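Local atomic coordinates of ATP-dependent DNA ligase (Mycobacterium tuberculosis, PDB entry 6NHX), a protein that seals breaks in double-stranded DNA using ATP, as the ligase part of a protein that works with Ku in non-homologous end joining. Residues A71-V76 with E132-A137; Q125-L130 with S172-G177. The protein carries 1 engineered substitution. All coordinates share one frame; numbering follows the deposited sequence.

Interaction 1: residues A71-V76 with E132-A137; sequences ADHHVV and ETLANA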
loop_
_atom_site.group_PDB
_atom_site.type_symbol
_atom_site.label_atom_id
_atom_site.label_comp_id
_atom_site.label_asym_id
_atom_site.label_seq_id
_atom_site.Cartn_x
_atom_site.Cartn_y
_atom_site.Cartn_z
ATOM N N ALA A 71 7.757 15.184 -22.855
ATOM C CA ALA A 71 7.443 16.598 -23.036
ATOM C C ALA A 71 6.487 16.841 -24.197
ATOM O O ALA A 71 5.724 17.814 -24.171
ATOM C CB ALA A 71 8.727 17.412 -23.196
ATOM N N ASP A 72 6.509 15.986 -25.218
ATOM C CA ASP A 72 5.626 16.157 -26.364
ATOM C C ASP A 72 4.265 15.496 -26.173
ATOM O O ASP A 72 3.364 15.719 -26.989
ATOM C CB ASP A 72 6.271 15.607 -27.644
ATOM C CG ASP A 72 7.691 16.113 -27.856
ATOM O OD1 ASP A 72 8.618 15.275 -27.924
ATOM O OD2 ASP A 72 7.884 17.346 -27.957
ATOM N N HIS A 73 4.096 14.701 -25.128
ATOM C CA HIS A 73 2.876 13.937 -24.912
ATOM C C HIS A 73 1.947 14.639 -23.927
ATOM O O HIS A 73 2.366 15.423 -23.072
ATOM C CB HIS A 73 3.205 12.551 -24.348
ATOM C CG HIS A 73 3.837 11.616 -25.330
ATOM N ND1 HIS A 73 3.147 11.060 -26.386
ATOM C CD2 HIS A 73 5.095 11.118 -25.402
ATOM C CE1 HIS A 73 3.955 10.274 -27.074
ATOM N NE2 HIS A 73 5.140 10.285 -26.492
ATOM N N HIS A 74 0.662 14.301 -24.028
ATOM C CA HIS A 74 -0.311 14.624 -22.989
ATOM C C HIS A 74 -0.924 13.302 -22.551
ATOM O O HIS A 74 -1.637 12.663 -23.331
ATOM C CB HIS A 74 -1.376 15.576 -23.520
ATOM C CG HIS A 74 -2.479 15.858 -22.547
ATOM N ND1 HIS A 74 -3.633 16.518 -22.914
ATOM C CD2 HIS A 74 -2.611 15.570 -21.231
ATOM C CE1 HIS A 74 -4.429 16.618 -21.864
ATOM N NE2 HIS A 74 -3.835 16.050 -20.831
ATOM N N VAL A 75 -0.613 12.864 -21.329
ATOM C CA VAL A 75 -1.075 11.567 -20.853
ATOM C C VAL A 75 -1.651 11.670 -19.450
ATOM O O VAL A 75 -1.308 12.567 -18.669
ATOM C CB VAL A 75 0.014 10.467 -20.885
ATOM C CG1 VAL A 75 0.485 10.208 -22.303
ATOM C CG2 VAL A 75 1.172 10.833 -19.968
ATOM N N VAL A 76 -2.543 10.738 -19.138
ATOM C CA VAL A 76 -2.975 10.484 -17.771
ATOM C C VAL A 76 -2.641 9.037 -17.454
ATOM O O VAL A 76 -3.060 8.121 -18.172
ATOM C CB VAL A 76 -4.472 10.763 -17.583
ATOM C CG1 VAL A 76 -4.918 10.333 -16.197
ATOM C CG2 VAL A 76 -4.777 12.234 -17.806
ATOM N N GLU A 132 2.564 0.077 -22.596
ATOM C CA GLU A 132 3.864 -0.551 -22.796
ATOM C C GLU A 132 4.623 0.142 -23.914
ATOM O O GLU A 132 5.828 0.401 -23.791
ATOM C CB GLU A 132 3.692 -2.029 -23.147
ATOM C CG GLU A 132 3.061 -2.899 -22.097
ATOM C CD GLU A 132 2.780 -4.290 -22.631
ATOM O OE1 GLU A 132 2.595 -5.213 -21.814
ATOM O OE2 GLU A 132 2.748 -4.462 -23.873
ATOM N N THR A 133 3.930 0.462 -25.014
ATOM C CA THR A 133 4.561 1.180 -26.121
ATOM C C THR A 133 5.090 2.532 -25.665
ATOM O O THR A 133 6.220 2.914 -25.991
ATOM C CB THR A 133 3.566 1.362 -27.278
ATOM O OG1 THR A 133 3.165 0.083 -27.775
ATOM C CG2 THR A 133 4.185 2.175 -28.421
ATOM N N LEU A 134 4.275 3.275 -24.920
ATOM C CA LEU A 134 4.694 4.572 -24.404
ATOM C C LEU A 134 5.928 4.438 -23.524
ATOM O O LEU A 134 6.884 5.218 -23.640
ATOM C CB LEU A 134 3.543 5.197 -23.613
ATOM C CG LEU A 134 3.831 6.565 -22.990
ATOM C CD1 LEU A 134 4.132 7.596 -24.073
ATOM C CD2 LEU A 134 2.677 7.037 -22.109
ATOM N N ALA A 135 5.936 3.433 -22.650
ATOM C CA ALA A 135 7.048 3.274 -21.723
ATOM C C ALA A 135 8.309 2.793 -22.419
ATOM O O ALA A 135 9.412 3.144 -21.989
ATOM C CB ALA A 135 6.687 2.295 -20.615
ATOM N N ASN A 136 8.175 1.966 -23.461
ATOM C CA ASN A 136 9.345 1.475 -24.182
ATOM C C ASN A 136 10.120 2.606 -24.839
ATOM O O ASN A 136 11.304 2.438 -25.146
ATOM C CB ASN A 136 8.925 0.501 -25.283
ATOM C CG ASN A 136 8.400 -0.811 -24.751
ATOM O OD1 ASN A 136 8.651 -1.185 -23.605
ATOM N ND2 ASN A 136 7.654 -1.524 -25.593
ATOM N N ALA A 137 9.475 3.743 -25.081
ATOM C CA ALA A 137 10.104 4.870 -25.747
ATOM C C ALA A 137 10.514 5.984 -24.791
ATOM O O ALA A 137 11.085 6.982 -25.242
ATOM C CB ALA A 137 9.165 5.427 -26.820
#
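His73 and Leu134 bring the two backbones nearest, with 9.6 Å between their CA atoms, so residues 71-76 and the last turn of helix 124-136 meet through side chains alone. Leu134 supplies the whole helix side of the contact. Its CG stands anti to the backbone N (chi1 179°), which carries it toward the strand side, where the two methyls diverge to separate partners. CD1 sits over one face of the His73 imidazole, 3.9 Å from the ring centroid and displaced toward the rim, in a CH-pi contact. The nearest ring atom is NE2, at 3.8 Å from Leu134 CD1. The leucine passes alongside the imidazole, the two chains running in opposite senses. The other methyl, CD2, meets Val75 CG1 tip to tip at 3.9 Å. Val75 lies on strand 74-82, with Leu114 and Ala41 of the neighbouring strands also against its side chain. ND1 of the imidazole is hydrogen-bonded to the carboxylate of Asp115, which also accepts the backbone N of His74. Helix 124-136 packs here against the antiparallel sheet of the ligase domain. The contact rests on dispersion between methyls and a ring face, with no hydrogen bond across it, while Asp115 helps fix the ring's rotation.

Interaction 2: residues Q125-L130 with S172-G177; sequences QDRRKL and SRYQPG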
loop_
_atom_site.group_PDB
_atom_site.type_symbol
_atom_site.label_atom_id
_atom_site.label_comp_id
_atom_site.label_asym_id
_atom_site.label_seq_id
_atom_site.Cartn_x
_atom_site.Cartn_y
_atom_site.Cartn_z
ATOM N N GLN A 125 -6.715 -4.897 -21.860
ATOM C CA GLN A 125 -5.661 -5.506 -22.665
ATOM C C GLN A 125 -5.089 -4.499 -23.656
ATOM O O GLN A 125 -3.874 -4.461 -23.893
ATOM C CB GLN A 125 -6.239 -6.712 -23.401
ATOM C CG GLN A 125 -5.284 -7.387 -24.365
ATOM C CD GLN A 125 -5.677 -8.823 -24.631
ATOM O OE1 GLN A 125 -5.803 -9.617 -23.703
ATOM N NE2 GLN A 125 -5.886 -9.162 -25.900
ATOM N N ASP A 126 -5.951 -3.649 -24.210
ATOM C CA ASP A 126 -5.515 -2.661 -25.195
ATOM C C ASP A 126 -4.877 -1.445 -24.532
ATOM O O ASP A 126 -3.905 -0.896 -25.061
ATOM C CB ASP A 126 -6.697 -2.242 -26.067
ATOM C CG ASP A 126 -7.325 -3.410 -26.795
ATOM O OD1 ASP A 126 -6.565 -4.250 -27.309
ATOM O OD2 ASP A 126 -8.573 -3.482 -26.861
ATOM N N ARG A 127 -5.413 -0.992 -23.391
ATOM C CA ARG A 127 -4.751 0.084 -22.658
ATOM C C ARG A 127 -3.326 -0.318 -22.282
ATOM O O ARG A 127 -2.398 0.500 -22.360
ATOM C CB ARG A 127 -5.528 0.462 -21.402
ATOM C CG ARG A 127 -6.995 0.829 -21.628
ATOM C CD ARG A 127 -7.570 1.583 -20.424
ATOM N NE ARG A 127 -7.432 0.843 -19.155
ATOM C CZ ARG A 127 -8.295 -0.044 -18.671
ATOM N NH1 ARG A 127 -9.390 -0.361 -19.347
ATOM N NH2 ARG A 127 -8.054 -0.626 -17.507
ATOM N N ARG A 128 -3.135 -1.582 -21.886
ATOM C CA ARG A 128 -1.822 -2.060 -21.482
ATOM C C ARG A 128 -0.835 -1.997 -22.639
ATOM O O ARG A 128 0.308 -1.571 -22.466
ATOM C CB ARG A 128 -1.931 -3.490 -20.953
ATOM C CG ARG A 128 -2.381 -3.596 -19.522
ATOM C CD ARG A 128 -1.403 -3.014 -18.495
ATOM N NE ARG A 128 -0.046 -3.540 -18.606
ATOM C CZ ARG A 128 0.848 -3.519 -17.616
ATOM N NH1 ARG A 128 0.519 -3.013 -16.435
ATOM N NH2 ARG A 128 2.069 -3.991 -17.815
ATOM N N LYS A 129 -1.256 -2.440 -23.828
ATOM C CA LYS A 129 -0.356 -2.401 -24.975
ATOM C C LYS A 129 0.043 -0.968 -25.296
ATOM O O LYS A 129 1.208 -0.692 -25.611
ATOM C CB LYS A 129 -0.990 -3.093 -26.185
ATOM C CG LYS A 129 -1.184 -4.588 -25.988
ATOM C CD LYS A 129 -0.334 -5.414 -26.933
ATOM C CE LYS A 129 -0.359 -6.888 -26.542
ATOM N NZ LYS A 129 0.535 -7.179 -25.382
ATOM N N LEU A 130 -0.902 -0.033 -25.181
ATOM C CA LEU A 130 -0.556 1.367 -25.413
ATOM C C LEU A 130 0.406 1.886 -24.353
ATOM O O LEU A 130 1.344 2.633 -24.660
ATOM C CB LEU A 130 -1.815 2.227 -25.412
ATOM C CG LEU A 130 -2.788 2.032 -26.559
ATOM C CD1 LEU A 130 -4.022 2.891 -26.298
ATOM C CD2 LEU A 130 -2.148 2.412 -27.878
ATOM N N SER A 172 -11.806 -5.594 -19.487
ATOM C CA SER A 172 -12.489 -4.674 -18.585
ATOM C C SER A 172 -12.203 -3.206 -18.913
ATOM O O SER A 172 -11.080 -2.824 -19.264
ATOM C CB SER A 172 -12.165 -4.973 -17.112
ATOM O OG SER A 172 -10.784 -4.897 -16.816
ATOM N N ARG A 173 -13.237 -2.386 -18.758
ATOM C CA ARG A 173 -13.113 -0.943 -18.859
ATOM C C ARG A 173 -12.555 -0.378 -17.550
ATOM O O ARG A 173 -12.453 -1.066 -16.530
ATOM C CB ARG A 173 -14.458 -0.318 -19.238
ATOM C CG ARG A 173 -15.216 0.376 -18.103
ATOM C CD ARG A 173 -16.627 0.811 -18.519
ATOM N NE ARG A 173 -16.633 1.874 -19.529
ATOM C CZ ARG A 173 -16.262 3.137 -19.318
ATOM N NH1 ARG A 173 -15.840 3.528 -18.120
ATOM N NH2 ARG A 173 -16.316 4.018 -20.316
ATOM N N TYR A 174 -12.174 0.893 -17.579
ATOM C CA TYR A 174 -11.708 1.590 -16.385
ATOM C C TYR A 174 -12.878 2.346 -15.781
ATOM O O TYR A 174 -13.498 3.170 -16.458
ATOM C CB TYR A 174 -10.576 2.564 -16.723
ATOM C CG TYR A 174 -9.833 3.016 -15.489
ATOM C CD1 TYR A 174 -8.710 2.324 -15.044
ATOM C CD2 TYR A 174 -10.290 4.099 -14.731
ATOM C CE1 TYR A 174 -8.019 2.724 -13.888
ATOM C CE2 TYR A 174 -9.622 4.490 -13.566
ATOM C CZ TYR A 174 -8.487 3.800 -13.161
ATOM O OH TYR A 174 -7.830 4.187 -12.017
ATOM N N GLN A 175 -13.187 2.060 -14.511
ATOM C CA GLN A 175 -14.337 2.638 -13.818
ATOM C C GLN A 175 -13.868 3.548 -12.691
ATOM O O GLN A 175 -13.624 3.087 -11.566
ATOM C CB GLN A 175 -15.241 1.520 -13.286
ATOM C CG GLN A 175 -15.696 0.594 -14.390
ATOM C CD GLN A 175 -16.819 -0.324 -13.974
ATOM O OE1 GLN A 175 -16.706 -1.545 -14.086
ATOM N NE2 GLN A 175 -17.917 0.256 -13.503
ATOM N N PRO A 176 -13.701 4.847 -12.947
ATOM C CA PRO A 176 -13.148 5.728 -11.915
ATOM C C PRO A 176 -14.018 5.748 -10.666
ATOM O O PRO A 176 -15.248 5.801 -10.739
ATOM C CB PRO A 176 -13.115 7.101 -12.599
ATOM C CG PRO A 176 -13.094 6.801 -14.058
ATOM C CD PRO A 176 -13.893 5.548 -14.233
ATOM N N GLY A 177 -13.355 5.676 -9.514
ATOM C CA GLY A 177 -14.027 5.855 -8.245
ATOM C C GLY A 177 -14.865 4.682 -7.800
ATOM O O GLY A 177 -15.672 4.830 -6.881
HETATM O O HOH W 1 -9.913 -2.354 -16.094
#
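The Arg127 guanidinium has Tyr174 CB over the centre of one face, 4.0 Å above the plane. Water 1 lies at its edge, in plane, and Ser172 O is also near the edge. The Tyr174 ring is turned 85° from the guanidinium. Arg127 NH2 lies at the ring's edge, 3.9 Å from Tyr174 CD1, so this is not a cation-pi stack. Pro176 CG also lies at that ring's edge. CB of Tyr174 points toward the helix. With CG anti to the backbone N, the ring then runs past the guanidinium rather than onto it. The direct bond runs from Arg127 NH1 to Ser172 O, 3.0 Å long and bent to 147° at the hydrogen. It uses a lone pair in the carbonyl plane, although the oxygen lies 18° out of the guanidinium plane. Water 1 forms the second link. It accepts from Arg127 NH2 at 2.9 Å and donates to Ser172 OG at 2.8 Å and to Arg173 O at 2.9 Å. The Arg127 chain bends at chi3 to present its end to this extended piece of the loop. NE forms a salt bridge to Asp110 and NH1 also donates to Thr122 O, so all three guanidinium nitrogens are engaged and the group is held in orientation. The nearby Asp110 carboxylate probably offsets its buried charge. At the far end of the tyrosine, OH is hydrogen-bonded to Asp78 and to Met11 N. Backbone bonds from Ser172 to Tyr124 and from Tyr174 to Leu120 also tie the loop to the start of the helix and to the chain before it. This is a buried arginine joining a helix to an irregular loop through one direct backbone carbonyl bond and a water bridge, within the nucleotidyltransferase domain of an ATP-dependent DNA ligase.

How the interactions relate
Interactions 1 and 2 use successive parts of helix 124-136, and their centres are about 15 Å apart. Residues 125-130 hold the loop 172-177, while residues 132-137 reach the start of strand 74-82. The helix thus connects the N-terminal end of the central strand 74-82 of the antiparallel sheet with the loop between strands 164-169 and 179-180 of the mixed sheet. The segments alternate along the chain. One contact is apolar apart from its imidazole; the other is polar and includes a water. Both lie away from the annotated metal-binding residues. Interaction 2 comes nearer the nucleotide: the Tyr174 side chain is about 8 Å from the bound ATP, close to the pocket without touching the ligand.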